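Local structure of C381 turret protein (Sulfolobus turreted icosahedral virus, 4IND) at residues Q44-L49 against T53-A58; Y20-K25 against S57-P62. The protein forms the turrets of an archaeal virus, stringing together three jelly-roll domains in a chain that probably assembles as pentamers on the icosahedral capsid. All blocks are in the same frame, centred on the assembly; numbering follows the deposited sequence.

Interaction 1: Q44-L49 against T53-A58; sequences QISYLL and TKIVSA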
loop_
_atom_site.group_PDB
_atom_site.type_symbol
_atom_site.label_atom_id
_atom_site.label_comp_id
_atom_site.label_asym_id
_atom_site.label_seq_id
_atom_site.Cartn_x
_atom_site.Cartn_y
_atom_site.Cartn_z
ATOM N N GLN A 44 -21.137 21.920 37.177
ATOM C CA GLN A 44 -20.015 22.679 36.679
ATOM C C GLN A 44 -18.717 22.059 37.201
ATOM O O GLN A 44 -18.518 21.931 38.414
ATOM C CB GLN A 44 -20.128 24.147 37.082
ATOM C CG GLN A 44 -19.072 25.004 36.406
ATOM C CD GLN A 44 -19.431 26.469 36.373
ATOM O OE1 GLN A 44 -20.179 26.929 35.500
ATOM N NE2 GLN A 44 -18.887 27.220 37.321
ATOM N N ILE A 45 -17.848 21.680 36.277
ATOM C CA ILE A 45 -16.620 20.948 36.568
ATOM C C ILE A 45 -15.422 21.848 36.230
ATOM O O ILE A 45 -15.370 22.451 35.162
ATOM C CB ILE A 45 -16.542 19.668 35.676
ATOM C CG1 ILE A 45 -17.629 18.663 36.075
ATOM C CG2 ILE A 45 -15.151 19.045 35.696
ATOM C CD1 ILE A 45 -17.687 18.365 37.546
ATOM N N SER A 46 -14.446 21.915 37.126
ATOM C CA SER A 46 -13.261 22.724 36.887
ATOM C C SER A 46 -12.002 21.904 37.147
ATOM O O SER A 46 -11.925 21.169 38.129
ATOM C CB SER A 46 -13.248 23.925 37.840
ATOM O OG SER A 46 -14.417 24.706 37.712
ATOM N N TYR A 47 -10.999 22.043 36.289
ATOM C CA TYR A 47 -9.707 21.418 36.581
ATOM C C TYR A 47 -8.579 22.185 35.920
ATOM O O TYR A 47 -8.810 22.972 35.011
ATOM C CB TYR A 47 -9.684 19.930 36.178
ATOM C CG TYR A 47 -9.925 19.622 34.701
ATOM C CD1 TYR A 47 -8.863 19.427 33.823
ATOM C CD2 TYR A 47 -11.208 19.481 34.201
ATOM C CE1 TYR A 47 -9.081 19.111 32.477
ATOM C CE2 TYR A 47 -11.435 19.186 32.855
ATOM C CZ TYR A 47 -10.371 19.002 32.004
ATOM O OH TYR A 47 -10.610 18.705 30.674
ATOM N N LEU A 48 -7.357 21.955 36.400
ATOM C CA LEU A 48 -6.196 22.751 35.992
ATOM C C LEU A 48 -5.461 22.200 34.765
ATOM O O LEU A 48 -5.186 20.996 34.678
ATOM C CB LEU A 48 -5.201 22.844 37.140
ATOM C CG LEU A 48 -5.578 23.749 38.300
ATOM C CD1 LEU A 48 -4.526 23.650 39.377
ATOM C CD2 LEU A 48 -5.705 25.164 37.807
ATOM N N LEU A 49 -5.146 23.099 33.836
ATOM C CA LEU A 49 -4.345 22.791 32.651
ATOM C C LEU A 49 -3.288 23.879 32.534
ATOM O O LEU A 49 -3.606 25.044 32.255
ATOM C CB LEU A 49 -5.209 22.757 31.385
ATOM C CG LEU A 49 -6.235 21.630 31.272
ATOM C CD1 LEU A 49 -7.049 21.736 29.980
ATOM C CD2 LEU A 49 -5.561 20.259 31.387
ATOM N N THR A 53 -7.644 27.305 34.587
ATOM C CA THR A 53 -8.788 26.504 35.003
ATOM C C THR A 53 -9.801 26.327 33.875
ATOM O O THR A 53 -10.488 27.269 33.476
ATOM C CB THR A 53 -9.475 27.115 36.215
ATOM O OG1 THR A 53 -8.529 27.235 37.280
ATOM C CG2 THR A 53 -10.614 26.244 36.668
ATOM N N LYS A 54 -9.878 25.103 33.364
ATOM C CA LYS A 54 -10.877 24.768 32.355
ATOM C C LYS A 54 -12.205 24.543 33.072
ATOM O O LYS A 54 -12.265 23.818 34.060
ATOM C CB LYS A 54 -10.464 23.503 31.602
ATOM C CG LYS A 54 -11.515 22.975 30.621
ATOM C CD LYS A 54 -10.953 21.838 29.747
ATOM C CE LYS A 54 -12.078 21.018 29.144
ATOM N NZ LYS A 54 -11.636 20.180 27.980
ATOM N N ILE A 55 -13.266 25.174 32.585
ATOM C CA ILE A 55 -14.570 25.027 33.208
ATOM C C ILE A 55 -15.569 24.496 32.172
ATOM O O ILE A 55 -15.738 25.098 31.107
ATOM C CB ILE A 55 -15.065 26.362 33.760
ATOM C CG1 ILE A 55 -14.053 26.928 34.755
ATOM C CG2 ILE A 55 -16.417 26.197 34.434
ATOM C CD1 ILE A 55 -14.465 28.286 35.337
ATOM N N VAL A 56 -16.186 23.354 32.480
ATOM C CA VAL A 56 -17.272 22.810 31.646
ATOM C C VAL A 56 -18.490 22.403 32.501
ATOM O O VAL A 56 -18.376 22.198 33.714
ATOM C CB VAL A 56 -16.811 21.609 30.810
ATOM C CG1 VAL A 56 -15.710 22.015 29.840
ATOM C CG2 VAL A 56 -16.335 20.478 31.720
ATOM N N SER A 57 -19.657 22.306 31.876
ATOM C CA SER A 57 -20.816 21.687 32.528
ATOM C C SER A 57 -20.959 20.289 31.960
ATOM O O SER A 57 -21.102 20.134 30.756
ATOM C CB SER A 57 -22.080 22.491 32.243
ATOM O OG SER A 57 -21.984 23.765 32.829
ATOM N N ALA A 58 -20.895 19.279 32.824
ATOM C CA ALA A 58 -20.836 17.887 32.381
ATOM C C ALA A 58 -21.698 17.010 33.273
ATOM O O ALA A 58 -21.965 17.372 34.420
ATOM C CB ALA A 58 -19.382 17.398 32.376
HETATM O O HOH W 1 -20.015 25.601 32.810
#

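Interaction 2: Y20-K25 against S57-P62; sequences YKLSEK and SAPVVP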
loop_
_atom_site.group_PDB
_atom_site.type_symbol
_atom_site.label_atom_id
_atom_site.label_comp_id
_atom_site.label_asym_id
_atom_site.label_seq_id
_atom_site.Cartn_x
_atom_site.Cartn_y
_atom_site.Cartn_z
ATOM N N TYR A 20 -18.380 11.952 21.392
ATOM C CA TYR A 20 -19.298 12.756 22.183
ATOM C C TYR A 20 -18.495 13.731 23.020
ATOM O O TYR A 20 -17.540 13.332 23.691
ATOM C CB TYR A 20 -20.081 11.893 23.180
ATOM C CG TYR A 20 -20.987 10.831 22.586
ATOM C CD1 TYR A 20 -22.358 11.060 22.438
ATOM C CD2 TYR A 20 -20.472 9.597 22.222
ATOM C CE1 TYR A 20 -23.192 10.082 21.902
ATOM C CE2 TYR A 20 -21.279 8.614 21.671
ATOM C CZ TYR A 20 -22.651 8.859 21.543
ATOM O OH TYR A 20 -23.441 7.885 21.004
ATOM N N LYS A 21 -18.862 15.003 22.993
ATOM C CA LYS A 21 -18.384 15.908 24.030
ATOM C C LYS A 21 -19.615 16.234 24.848
ATOM O O LYS A 21 -20.534 16.878 24.356
ATOM C CB LYS A 21 -17.782 17.188 23.443
ATOM C CG LYS A 21 -17.109 18.013 24.554
ATOM C CD LYS A 21 -16.238 19.123 24.010
ATOM C CE LYS A 21 -15.479 19.819 25.153
ATOM N NZ LYS A 21 -14.479 20.820 24.631
ATOM N N LEU A 22 -19.643 15.785 26.092
ATOM C CA LEU A 22 -20.918 15.740 26.830
ATOM C C LEU A 22 -21.311 17.069 27.446
ATOM O O LEU A 22 -22.408 17.222 28.007
ATOM C CB LEU A 22 -20.885 14.595 27.848
ATOM C CG LEU A 22 -20.723 13.244 27.151
ATOM C CD1 LEU A 22 -20.518 12.138 28.170
ATOM C CD2 LEU A 22 -21.941 12.935 26.266
ATOM N N SER A 23 -20.438 18.058 27.287
ATOM C CA SER A 23 -20.788 19.436 27.621
ATOM C C SER A 23 -21.520 20.137 26.482
ATOM O O SER A 23 -21.906 21.304 26.618
ATOM C CB SER A 23 -19.534 20.217 28.014
ATOM O OG SER A 23 -18.528 20.033 27.045
ATOM N N GLU A 24 -21.706 19.448 25.352
ATOM C CA GLU A 24 -22.612 19.921 24.296
ATOM C C GLU A 24 -23.971 19.250 24.479
ATOM O O GLU A 24 -24.059 18.015 24.549
ATOM C CB GLU A 24 -22.082 19.542 22.899
ATOM C CG GLU A 24 -20.778 20.204 22.489
ATOM C CD GLU A 24 -20.992 21.349 21.518
ATOM O OE1 GLU A 24 -22.053 22.002 21.613
ATOM O OE2 GLU A 24 -20.109 21.603 20.660
ATOM N N LYS A 25 -25.021 20.051 24.547
ATOM C CA LYS A 25 -26.356 19.547 24.824
ATOM C C LYS A 25 -26.819 18.452 23.842
ATOM O O LYS A 25 -27.370 17.412 24.232
ATOM C CB LYS A 25 -27.332 20.734 24.781
ATOM C CG LYS A 25 -28.780 20.341 24.925
ATOM C CD LYS A 25 -28.943 19.430 26.149
ATOM C CE LYS A 25 -30.294 19.604 26.767
ATOM N NZ LYS A 25 -30.614 18.663 27.847
ATOM N N SER A 57 -19.657 22.306 31.876
ATOM C CA SER A 57 -20.816 21.687 32.528
ATOM C C SER A 57 -20.959 20.289 31.960
ATOM O O SER A 57 -21.102 20.134 30.756
ATOM C CB SER A 57 -22.080 22.491 32.243
ATOM O OG SER A 57 -21.984 23.765 32.829
ATOM N N ALA A 58 -20.895 19.279 32.824
ATOM C CA ALA A 58 -20.836 17.887 32.381
ATOM C C ALA A 58 -21.698 17.010 33.273
ATOM O O ALA A 58 -21.965 17.372 34.420
ATOM C CB ALA A 58 -19.382 17.398 32.376
ATOM N N PRO A 59 -22.141 15.855 32.752
ATOM C CA PRO A 59 -22.954 14.930 33.554
ATOM C C PRO A 59 -22.092 14.227 34.619
ATOM O O PRO A 59 -20.970 13.789 34.329
ATOM C CB PRO A 59 -23.472 13.932 32.495
ATOM C CG PRO A 59 -22.349 13.932 31.459
ATOM C CD PRO A 59 -21.990 15.393 31.363
ATOM N N VAL A 60 -22.582 14.176 35.848
ATOM C CA VAL A 60 -21.895 13.465 36.922
ATOM C C VAL A 60 -22.772 12.320 37.415
ATOM O O VAL A 60 -23.970 12.507 37.609
ATOM C CB VAL A 60 -21.628 14.414 38.118
ATOM C CG1 VAL A 60 -20.855 13.680 39.225
ATOM C CG2 VAL A 60 -20.864 15.652 37.655
ATOM N N VAL A 61 -22.177 11.153 37.638
ATOM C CA VAL A 61 -22.912 10.029 38.204
ATOM C C VAL A 61 -23.280 10.344 39.655
ATOM O O VAL A 61 -22.416 10.650 40.483
ATOM C CB VAL A 61 -22.102 8.728 38.135
ATOM C CG1 VAL A 61 -22.936 7.564 38.704
ATOM C CG2 VAL A 61 -21.678 8.441 36.699
ATOM N N PRO A 62 -24.572 10.275 39.980
ATOM C CA PRO A 62 -24.983 10.661 41.333
ATOM C C PRO A 62 -24.776 9.540 42.335
ATOM O O PRO A 62 -24.469 8.417 41.919
ATOM C CB PRO A 62 -26.482 10.943 41.173
ATOM C CG PRO A 62 -26.900 10.111 40.014
ATOM C CD PRO A 62 -25.715 10.008 39.088
HETATM O O HOH W 2 -23.038 21.514 28.954
#

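Interaction 1: Q44-L49 against T53-A58
Strands 44-49 and 53-58 run antiparallel at 152°, with Ile45 opposite Val56 and Tyr47 opposite Lys54 as hydrogen-bonded pairs. Of the four backbone bonds, Ile45 N to Val56 O is the shortest at 2.7 Å and almost straight, whereas Tyr47 N to Lys54 O reaches 3.1 Å and bends. On the face shared with Ile45, the Tyr47 ring and the Lys54 chain lie alongside each other, pointing the same way. Lys54 is extended throughout, with CG anti to its backbone N (chi1 174°). This brings Lys54 CD within 3.7 Å of Tyr47 CZ and Lys54 CE within 3.1 Å of Tyr47 OH. Both polar ends are drawn to Asp72 of the second subunit, Tyr47 by a hydrogen bond and Lys54 by a salt bridge. On the other face the CG of Gln44 packs 3.5 Å from Ile55 CG2. One water is hydrogen-bonded to Gln44 OE1 (3.0 Å, water donating) and to Ser57 OG (2.7 Å), so that it joins the two side chains of this pair. The two strands form a beta hairpin, and the parallel pairing of Thr53, Lys54 and Ile55 with a strand of the second subunit carries its sheet across the interface.

Interaction 2: Y20-K25 against S57-P62
Leu22 meets Pro59 where the bend after strand 19-21 approaches strand 52-60, the two side chains crossing at about a right angle. The leucine starts the contact at its CB, which lies 3.8 Å from Pro59 CD and 4.0 Å from Pro59 CG. Its CG stands anti to its own carbonyl carbon (chi1 -62°), and of the two methyls at the fork it is CD1 that keeps to the proline, 4.2 Å from Pro59 CG, while CD2 lies farther from the ring. Leu22 also packs on Phe31 and Ile140, and Pro59 on Leu28, so the pair packs against both helix 25-31 and strand 138-147. The leucine carbonyl adds to the packing, with Leu22 O 3.8 Å from Pro59 CD.

Both backbones are hydrogen-bonded to strand 138-147, Leu22 to Leu141 and Pro59 to Ile140, within the first of the three jelly rolls, a domain of the galactose-binding-like type. Here strand 19-21 leaves its sheet through a type I turn from Lys21 to Glu24, and Glu24 then takes the N-cap position of helix 25-31.

The turn also presents Ser23 to the carbonyl of Ser57. Ser57 O lies 3.2 Å from Ser23 CB and takes a CA-H...O contact from Ser23 CA, bent to 129° at the hydrogen. No direct hydrogen bond links the two segments; instead a water donates to Ser23 O at 2.6 Å and to Ser57 O at 3.0 Å. Ser23 OG is hydrogen-bonded to the backbone oxygen of Asn13 of the second subunit, and the side-chain oxygen of that same asparagine accepts a hydrogen bond from Ser57 N.

Interactions 1 and 2 share Ser57 and Ala58 on strand 52-60, and their centres lie about 11 Å apart. Side chains join them directly: Val56 CB of the hairpin is 4.1 Å from Ser23 CB in the turn, and Ile45 CD1 is 4.2 Å from Val60 CG2. The hairpin thus packs against the segment that follows strand 19-21 as well as against strand 138-147, which Ile45, Val56 and Leu22 all touch. Both contacts also face the second subunit, which meets the hairpin at Lys54 through Asp72 and the turn at Lys21 through Asp73. None of their residues lines a bound dihydrogenphosphate.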